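Local coordinates for protein transcriptional regulator (Pseudomonas aeruginosa, PDB 3E7Q) that probably binds operator DNA through an N-terminal helix-turn-helix domain and represses transcription as a TetR-family regulator, at residues A94-S99 with I192-V197; G152-F157 with D198-G203. All blocks are in the same frame, centred on the assembly; numbering follows the deposited sequence.

Contact 1: A94-S99 with I192-V197; sequences AFFEAS and ICEAWV
Phe96 lays one face of its ring on Cys193, whose CB stands 3.5 Å from the ring centroid and almost on the ring normal, a CH-pi contact at the centre of the ring. The Cys193 SG extends over the same face at 4.5 Å from the centroid, a longer sulfur-aromatic contact. Phe96 CG lies anti to the carbonyl carbon (chi1 -57°), beside the backbone N, which sends the ring over to Cys193 on helix 186-204. At the ring's rim Val197 CG2 abuts Phe96 CZ at 3.7 Å, closing the tight, apolar part of the contact.

The side formed by Glu194 is more polar and partly exposed. Its chain bends at chi2 and brings OE2 to 3.7 Å from Phe96 CD2, the carboxylate set nearly upright to the ring, 83° between planes. The acid meets ring C-H groups at the edge, where their slight positive charge probably suits it, while Ser93 bonds OE2 and Arg89 forms a salt bridge with OE1. The nearby Glu97 pairs with Arg187.

The two segments run roughly antiparallel (154°), their axes 10.4 Å apart at closest approach, a wide spacing spanned largely by one phenyl ring. In this all-helical TetR-type C-terminal domain, Phe95 packs on helices 58-82, 124-152 and 159-179, whereas Trp196 packs on helices 124-152 and 159-179 and meets Trp196 of the second subunit.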
ATOM      1  N   ALA B  94     -13.104  17.668   6.245  1.00 38.02           N
ATOM      2  CA  ALA B  94     -14.151  16.680   6.386  1.00 38.97           C
ATOM      3  C   ALA B  94     -13.710  15.383   5.689  1.00 39.15           C
ATOM      4  O   ALA B  94     -13.836  14.340   6.274  1.00 41.00           O
ATOM      5  CB  ALA B  94     -15.482  17.203   5.843  1.00 39.03           C
ATOM      6  N   PHE B  95     -13.183  15.458   4.464  1.00 39.39           N
ATOM      7  CA  PHE B  95     -12.551  14.319   3.783  1.00 39.88           C
ATOM      8  C   PHE B  95     -11.536  13.587   4.661  1.00 39.80           C
ATOM      9  O   PHE B  95     -11.617  12.400   4.777  1.00 39.63           O
ATOM     10  CB  PHE B  95     -11.866  14.766   2.505  1.00 40.32           C
ATOM     11  CG  PHE B  95     -11.488  13.660   1.565  1.00 42.61           C
ATOM     12  CD1 PHE B  95     -12.292  13.359   0.443  1.00 43.66           C
ATOM     13  CD2 PHE B  95     -10.247  12.981   1.694  1.00 45.36           C
ATOM     14  CE1 PHE B  95     -11.905  12.329  -0.466  1.00 43.18           C
ATOM     15  CE2 PHE B  95      -9.892  11.979   0.818  1.00 39.61           C
ATOM     16  CZ  PHE B  95     -10.727  11.645  -0.253  1.00 40.83           C
ATOM     17  N   PHE B  96     -10.606  14.313   5.279  1.00 39.77           N
ATOM     18  CA  PHE B  96      -9.586  13.721   6.170  1.00 39.53           C
ATOM     19  C   PHE B  96     -10.216  13.026   7.368  1.00 39.79           C
ATOM     20  O   PHE B  96      -9.884  11.876   7.656  1.00 39.93           O
ATOM     21  CB  PHE B  96      -8.580  14.800   6.649  1.00 38.65           C
ATOM     22  CG  PHE B  96      -7.863  15.527   5.486  1.00 38.59           C
ATOM     23  CD1 PHE B  96      -7.571  14.854   4.280  1.00 34.63           C
ATOM     24  CD2 PHE B  96      -7.473  16.856   5.621  1.00 35.09           C
ATOM     25  CE1 PHE B  96      -6.987  15.517   3.241  1.00 35.01           C
ATOM     26  CE2 PHE B  96      -6.852  17.523   4.583  1.00 36.97           C
ATOM     27  CZ  PHE B  96      -6.590  16.859   3.398  1.00 34.50           C
ATOM     28  N   GLU B  97     -11.128  13.713   8.043  1.00 39.64           N
ATOM     29  CA  GLU B  97     -11.904  13.100   9.135  1.00 40.69           C
ATOM     30  C   GLU B  97     -12.622  11.818   8.723  1.00 39.85           C
ATOM     31  O   GLU B  97     -12.489  10.798   9.400  1.00 38.18           O
ATOM     32  CB  GLU B  97     -12.911  14.092   9.720  1.00 41.17           C
ATOM     33  CG  GLU B  97     -12.249  15.251  10.455  1.00 44.42           C
ATOM     34  CD  GLU B  97     -11.676  14.882  11.831  1.00 46.90           C
ATOM     35  OE1 GLU B  97     -11.973  13.763  12.364  1.00 45.46           O
ATOM     36  OE2 GLU B  97     -10.930  15.748  12.375  1.00 46.00           O
ATOM     37  N   ALA B  98     -13.353  11.851   7.607  1.00 40.10           N
ATOM     38  CA  ALA B  98     -13.967  10.602   7.119  1.00 40.49           C
ATOM     39  C   ALA B  98     -12.919   9.513   6.871  1.00 40.90           C
ATOM     40  O   ALA B  98     -13.135   8.321   7.219  1.00 40.25           O
ATOM     41  CB  ALA B  98     -14.821  10.812   5.904  1.00 40.24           C
ATOM     42  N   SER B  99     -11.779   9.926   6.322  1.00 41.22           N
ATOM     43  CA  SER B  99     -10.688   8.992   5.960  1.00 41.45           C
ATOM     44  C   SER B  99     -10.081   8.227   7.134  1.00 41.81           C
ATOM     45  O   SER B  99      -9.591   7.129   6.947  1.00 41.24           O
ATOM     46  CB  SER B  99      -9.534   9.736   5.269  1.00 41.81           C
ATOM     47  OG  SER B  99      -9.880  10.189   3.968  1.00 43.19           O
ATOM     48  N   ILE B 192      -1.401  15.134   9.916  1.00 38.55           N
ATOM     49  CA  ILE B 192      -0.445  15.008   8.790  1.00 37.84           C
ATOM     50  C   ILE B 192      -1.046  15.540   7.476  1.00 38.26           C
ATOM     51  O   ILE B 192      -0.376  16.235   6.667  1.00 38.15           O
ATOM     52  CB  ILE B 192       0.032  13.536   8.658  1.00 38.24           C
ATOM     53  CG1 ILE B 192       0.979  13.182   9.831  1.00 38.02           C
ATOM     54  CG2 ILE B 192       0.668  13.263   7.293  1.00 34.26           C
ATOM     55  CD1 ILE B 192       1.359  11.648   9.915  1.00 38.41           C
ATOM     56  N   CYS B 193      -2.333  15.279   7.280  1.00 38.58           N
ATOM     57  CA  CYS B 193      -2.986  15.705   6.043  1.00 38.95           C
ATOM     58  C   CYS B 193      -3.228  17.170   5.999  1.00 37.69           C
ATOM     59  O   CYS B 193      -2.985  17.794   4.970  1.00 38.84           O
ATOM     60  CB  CYS B 193      -4.282  14.946   5.809  1.00 39.09           C
ATOM     61  SG  CYS B 193      -3.977  13.191   5.485  1.00 41.59           S
ATOM     62  N   GLU B 194      -3.668  17.745   7.106  1.00 37.41           N
ATOM     63  CA  GLU B 194      -3.775  19.185   7.203  1.00 37.00           C
ATOM     64  C   GLU B 194      -2.431  19.832   6.998  1.00 36.71           C
ATOM     65  O   GLU B 194      -2.366  20.919   6.437  1.00 35.98           O
ATOM     66  CB  GLU B 194      -4.294  19.649   8.571  1.00 37.11           C
ATOM     67  CG  GLU B 194      -5.633  19.163   8.993  1.00 37.57           C
ATOM     68  CD  GLU B 194      -6.789  19.644   8.145  1.00 39.87           C
ATOM     69  OE1 GLU B 194      -6.625  20.469   7.229  1.00 39.95           O
ATOM     70  OE2 GLU B 194      -7.927  19.193   8.419  1.00 44.12           O
ATOM     71  N   ALA B 195      -1.372  19.210   7.521  1.00 37.31           N
ATOM     72  CA  ALA B 195      -0.021  19.784   7.404  1.00 38.51           C
ATOM     73  C   ALA B 195       0.456  19.843   5.958  1.00 39.52           C
ATOM     74  O   ALA B 195       1.202  20.762   5.551  1.00 40.97           O
ATOM     75  CB  ALA B 195       0.969  19.048   8.285  1.00 37.57           C
ATOM     76  N   TRP B 196       0.045  18.844   5.177  1.00 40.21           N
ATOM     77  CA  TRP B 196       0.308  18.829   3.759  1.00 40.14           C
ATOM     78  C   TRP B 196      -0.358  20.001   2.998  1.00 39.12           C
ATOM     79  O   TRP B 196       0.235  20.630   2.128  1.00 38.30           O
ATOM     80  CB  TRP B 196      -0.256  17.518   3.188  1.00 40.87           C
ATOM     81  CG  TRP B 196      -0.007  17.337   1.758  1.00 40.84           C
ATOM     82  CD1 TRP B 196       1.063  16.728   1.235  1.00 42.71           C
ATOM     83  CD2 TRP B 196      -0.845  17.732   0.628  1.00 39.83           C
ATOM     84  NE1 TRP B 196       0.967  16.703  -0.131  1.00 45.01           N
ATOM     85  CE2 TRP B 196      -0.172  17.328  -0.536  1.00 40.57           C
ATOM     86  CE3 TRP B 196      -2.063  18.386   0.497  1.00 40.09           C
ATOM     87  CZ2 TRP B 196      -0.660  17.562  -1.824  1.00 42.01           C
ATOM     88  CZ3 TRP B 196      -2.560  18.616  -0.788  1.00 42.44           C
ATOM     89  CH2 TRP B 196      -1.859  18.183  -1.935  1.00 41.02           C
ATOM     90  N   VAL B 197      -1.639  20.185   3.265  1.00 38.90           N
ATOM     91  CA  VAL B 197      -2.383  21.336   2.715  1.00 38.84           C
ATOM     92  C   VAL B 197      -1.756  22.639   3.124  1.00 38.79           C
ATOM     93  O   VAL B 197      -1.635  23.531   2.289  1.00 36.79           O
ATOM     94  CB  VAL B 197      -3.908  21.330   3.101  1.00 37.86           C
ATOM     95  CG1 VAL B 197      -4.654  22.386   2.364  1.00 34.11           C
ATOM     96  CG2 VAL B 197      -4.531  19.930   2.822  1.00 38.30           C
TER

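Contact 2: G152-F157 with D198-G203; sequences GGWADF and DGLEAG
Residues 152-157 form an irregular loop with a cis peptide before Gly153, facing a helical segment, 198-203, that widens into a pi-type turn at 200-203. Across the gap Trp154 and Phe157 both meet Leu200, and Trp154 also Glu201, through carbon contacts and without a hydrogen bond between the segments.

Leu200 drives its forked end toward both aromatics. Its CD1 lies 4.0 Å from Phe157 CZ and also touches Trp154 CZ3, while Leu200 CD2 approaches Phe157 CE1 just as closely. Its side chain runs at about a right angle to those of Trp154 and Phe157, and its two methyls make the contacts. The six-membered part of the indole continues past Leu200 to the next residue, where Trp154 CZ2 comes to 3.9 Å from Glu201 CA; Glu201 CG sits in the indole plane at its edge.

The loop is the connection between helices 124-152 and 159-179 of the TetR-type C-terminal domain, and its aromatics lean against the last helix, 186-204. Within the loop the two rings meet edge to face (T-shaped), Trp154 CE3 lying 3.8 Å above the centre of the Phe157 ring. Phe157 has CG anti to its backbone N (chi1 -177°), which turns its face to the indole edge and its CE1-CZ side to the Leu200 methyls.

His205 stacks on Trp154, and Phe208 touches both Phe157 and Leu200. The carboxylate of Glu201 turns to Arg89, which also pairs with Asp198; the other oxygen of Asp198 bridges to Arg207 of the second subunit.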
ATOM      1  N   GLY B 152      -7.010  30.857  -3.563  1.00 41.82           N
ATOM      2  CA  GLY B 152      -5.597  31.262  -3.413  1.00 41.54           C
ATOM      3  C   GLY B 152      -4.836  32.363  -4.127  1.00 41.52           C
ATOM      4  O   GLY B 152      -3.790  32.750  -3.624  1.00 43.34           O
ATOM      5  N   GLY B 153      -5.166  32.900  -5.280  1.00 42.32           N
ATOM      6  CA  GLY B 153      -5.627  32.299  -6.437  1.00 42.84           C
ATOM      7  C   GLY B 153      -4.296  32.002  -7.134  1.00 42.92           C
ATOM      8  O   GLY B 153      -3.594  32.898  -7.587  1.00 41.94           O
ATOM      9  N   TRP B 154      -3.982  30.708  -7.194  1.00 43.02           N
ATOM     10  CA  TRP B 154      -2.726  30.188  -7.725  1.00 43.67           C
ATOM     11  C   TRP B 154      -2.787  30.166  -9.239  1.00 45.63           C
ATOM     12  O   TRP B 154      -3.718  29.645  -9.826  1.00 46.23           O
ATOM     13  CB  TRP B 154      -2.483  28.811  -7.128  1.00 42.43           C
ATOM     14  CG  TRP B 154      -2.564  28.836  -5.573  1.00 39.72           C
ATOM     15  CD1 TRP B 154      -2.373  29.901  -4.772  1.00 39.83           C
ATOM     16  CD2 TRP B 154      -2.766  27.723  -4.705  1.00 39.57           C
ATOM     17  NE1 TRP B 154      -2.473  29.552  -3.451  1.00 38.82           N
ATOM     18  CE2 TRP B 154      -2.743  28.215  -3.381  1.00 38.85           C
ATOM     19  CE3 TRP B 154      -2.992  26.353  -4.911  1.00 39.02           C
ATOM     20  CZ2 TRP B 154      -2.946  27.398  -2.286  1.00 39.72           C
ATOM     21  CZ3 TRP B 154      -3.183  25.534  -3.800  1.00 38.77           C
ATOM     22  CH2 TRP B 154      -3.156  26.054  -2.518  1.00 39.93           C
ATOM     23  N   ALA B 155      -1.792  30.777  -9.863  1.00 47.84           N
ATOM     24  CA  ALA B 155      -1.761  31.016 -11.312  1.00 49.14           C
ATOM     25  C   ALA B 155      -1.801  29.734 -12.173  1.00 49.86           C
ATOM     26  O   ALA B 155      -2.728  29.565 -13.021  1.00 51.43           O
ATOM     27  CB  ALA B 155      -0.506  31.910 -11.686  1.00 49.32           C
ATOM     28  N   ASP B 156      -0.831  28.849 -12.049  1.00 49.05           N
ATOM     29  CA  ASP B 156      -1.006  27.560 -12.782  1.00 49.78           C
ATOM     30  C   ASP B 156      -0.648  26.391 -11.926  1.00 47.71           C
ATOM     31  O   ASP B 156       0.480  25.941 -11.878  1.00 48.17           O
ATOM     32  CB  ASP B 156      -0.229  27.428 -14.066  1.00 51.16           C
ATOM     33  CG  ASP B 156       1.149  27.946 -13.947  1.00 55.25           C
ATOM     34  OD1 ASP B 156       1.277  29.189 -13.784  1.00 60.34           O
ATOM     35  OD2 ASP B 156       2.089  27.120 -14.072  1.00 61.99           O
ATOM     36  N   PHE B 157      -1.679  25.928 -11.267  1.00 45.05           N
ATOM     37  CA  PHE B 157      -1.587  24.913 -10.335  1.00 42.53           C
ATOM     38  C   PHE B 157      -1.965  23.674 -11.121  1.00 41.74           C
ATOM     39  O   PHE B 157      -2.974  23.664 -11.811  1.00 40.58           O
ATOM     40  CB  PHE B 157      -2.592  25.191  -9.221  1.00 40.48           C
ATOM     41  CG  PHE B 157      -2.520  24.203  -8.123  1.00 39.18           C
ATOM     42  CD1 PHE B 157      -1.295  23.937  -7.500  1.00 37.85           C
ATOM     43  CD2 PHE B 157      -3.622  23.487  -7.754  1.00 36.00           C
ATOM     44  CE1 PHE B 157      -1.215  23.014  -6.487  1.00 36.97           C
ATOM     45  CE2 PHE B 157      -3.532  22.605  -6.721  1.00 37.13           C
ATOM     46  CZ  PHE B 157      -2.328  22.386  -6.101  1.00 35.96           C
ATOM     47  N   ASP B 198      -1.352  22.737   4.402  1.00 39.58           N
ATOM     48  CA  ASP B 198      -0.642  23.920   4.899  1.00 40.35           C
ATOM     49  C   ASP B 198       0.577  24.187   4.042  1.00 41.35           C
ATOM     50  O   ASP B 198       0.842  25.323   3.659  1.00 41.18           O
ATOM     51  CB  ASP B 198      -0.117  23.756   6.337  1.00 41.01           C
ATOM     52  CG  ASP B 198      -1.197  23.761   7.402  1.00 40.91           C
ATOM     53  OD1 ASP B 198      -2.374  24.052   7.144  1.00 40.27           O
ATOM     54  OD2 ASP B 198      -0.828  23.461   8.551  1.00 43.31           O
ATOM     55  N   GLY B 199       1.349  23.133   3.806  1.00 42.37           N
ATOM     56  CA  GLY B 199       2.524  23.182   2.940  1.00 42.43           C
ATOM     57  C   GLY B 199       2.278  23.767   1.561  1.00 41.78           C
ATOM     58  O   GLY B 199       2.967  24.677   1.155  1.00 41.60           O
ATOM     59  N   LEU B 200       1.313  23.220   0.845  1.00 41.70           N
ATOM     60  CA  LEU B 200       0.805  23.858  -0.373  1.00 42.59           C
ATOM     61  C   LEU B 200       0.505  25.317  -0.231  1.00 41.89           C
ATOM     62  O   LEU B 200       1.021  26.116  -0.936  1.00 40.83           O
ATOM     63  CB  LEU B 200      -0.501  23.227  -0.802  1.00 43.23           C
ATOM     64  CG  LEU B 200      -0.568  22.044  -1.724  1.00 44.08           C
ATOM     65  CD1 LEU B 200      -2.049  21.946  -2.169  1.00 45.88           C
ATOM     66  CD2 LEU B 200       0.307  22.132  -2.917  1.00 44.27           C
ATOM     67  N   GLU B 201      -0.348  25.656   0.720  1.00 42.76           N
ATOM     68  CA  GLU B 201      -0.749  27.037   0.906  1.00 42.80           C
ATOM     69  C   GLU B 201       0.407  27.984   1.251  1.00 41.67           C
ATOM     70  O   GLU B 201       0.353  29.171   0.886  1.00 39.27           O
ATOM     71  CB  GLU B 201      -1.842  27.138   1.965  1.00 43.08           C
ATOM     72  CG  GLU B 201      -3.137  26.500   1.574  1.00 47.78           C
ATOM     73  CD  GLU B 201      -4.303  27.341   2.005  1.00 54.29           C
ATOM     74  OE1 GLU B 201      -4.851  27.137   3.125  1.00 56.35           O
ATOM     75  OE2 GLU B 201      -4.635  28.275   1.229  1.00 61.63           O
ATOM     76  N   ALA B 202       1.437  27.449   1.924  1.00 41.04           N
ATOM     77  CA  ALA B 202       2.594  28.235   2.345  1.00 40.80           C
ATOM     78  C   ALA B 202       3.505  28.544   1.168  1.00 40.95           C
ATOM     79  O   ALA B 202       4.263  29.485   1.230  1.00 41.38           O
ATOM     80  CB  ALA B 202       3.362  27.563   3.478  1.00 40.50           C
ATOM     81  N   GLY B 203       3.395  27.783   0.087  1.00 41.27           N
ATOM     82  CA  GLY B 203       4.074  28.111  -1.175  1.00 41.05           C
ATOM     83  C   GLY B 203       4.466  26.902  -2.018  1.00 41.29           C
ATOM     84  O   GLY B 203       4.854  27.054  -3.161  1.00 40.80           O
TER

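Overall arrangement
Contacts 1 and 2 share helix 186-204, which supplies 192-197 to the first and, directly afterwards, 198-203 to the second; their centres are about 17 Å apart. Their partners come earlier: 94-99 ends helix 88-99, while the loop 152-157 connects helices 124-152 and 159-179, so the two pairings cross along the chain. One helix is thereby packed at successive turns against two parts of the domain far apart in sequence. Both contacts also reach the second subunit, which places this helix at the dimer interface, as in TetR-family repressors generally. All four segments belong to the C-terminal TetR-type region, apart from the predicted helix-turn-helix at residues 36-55.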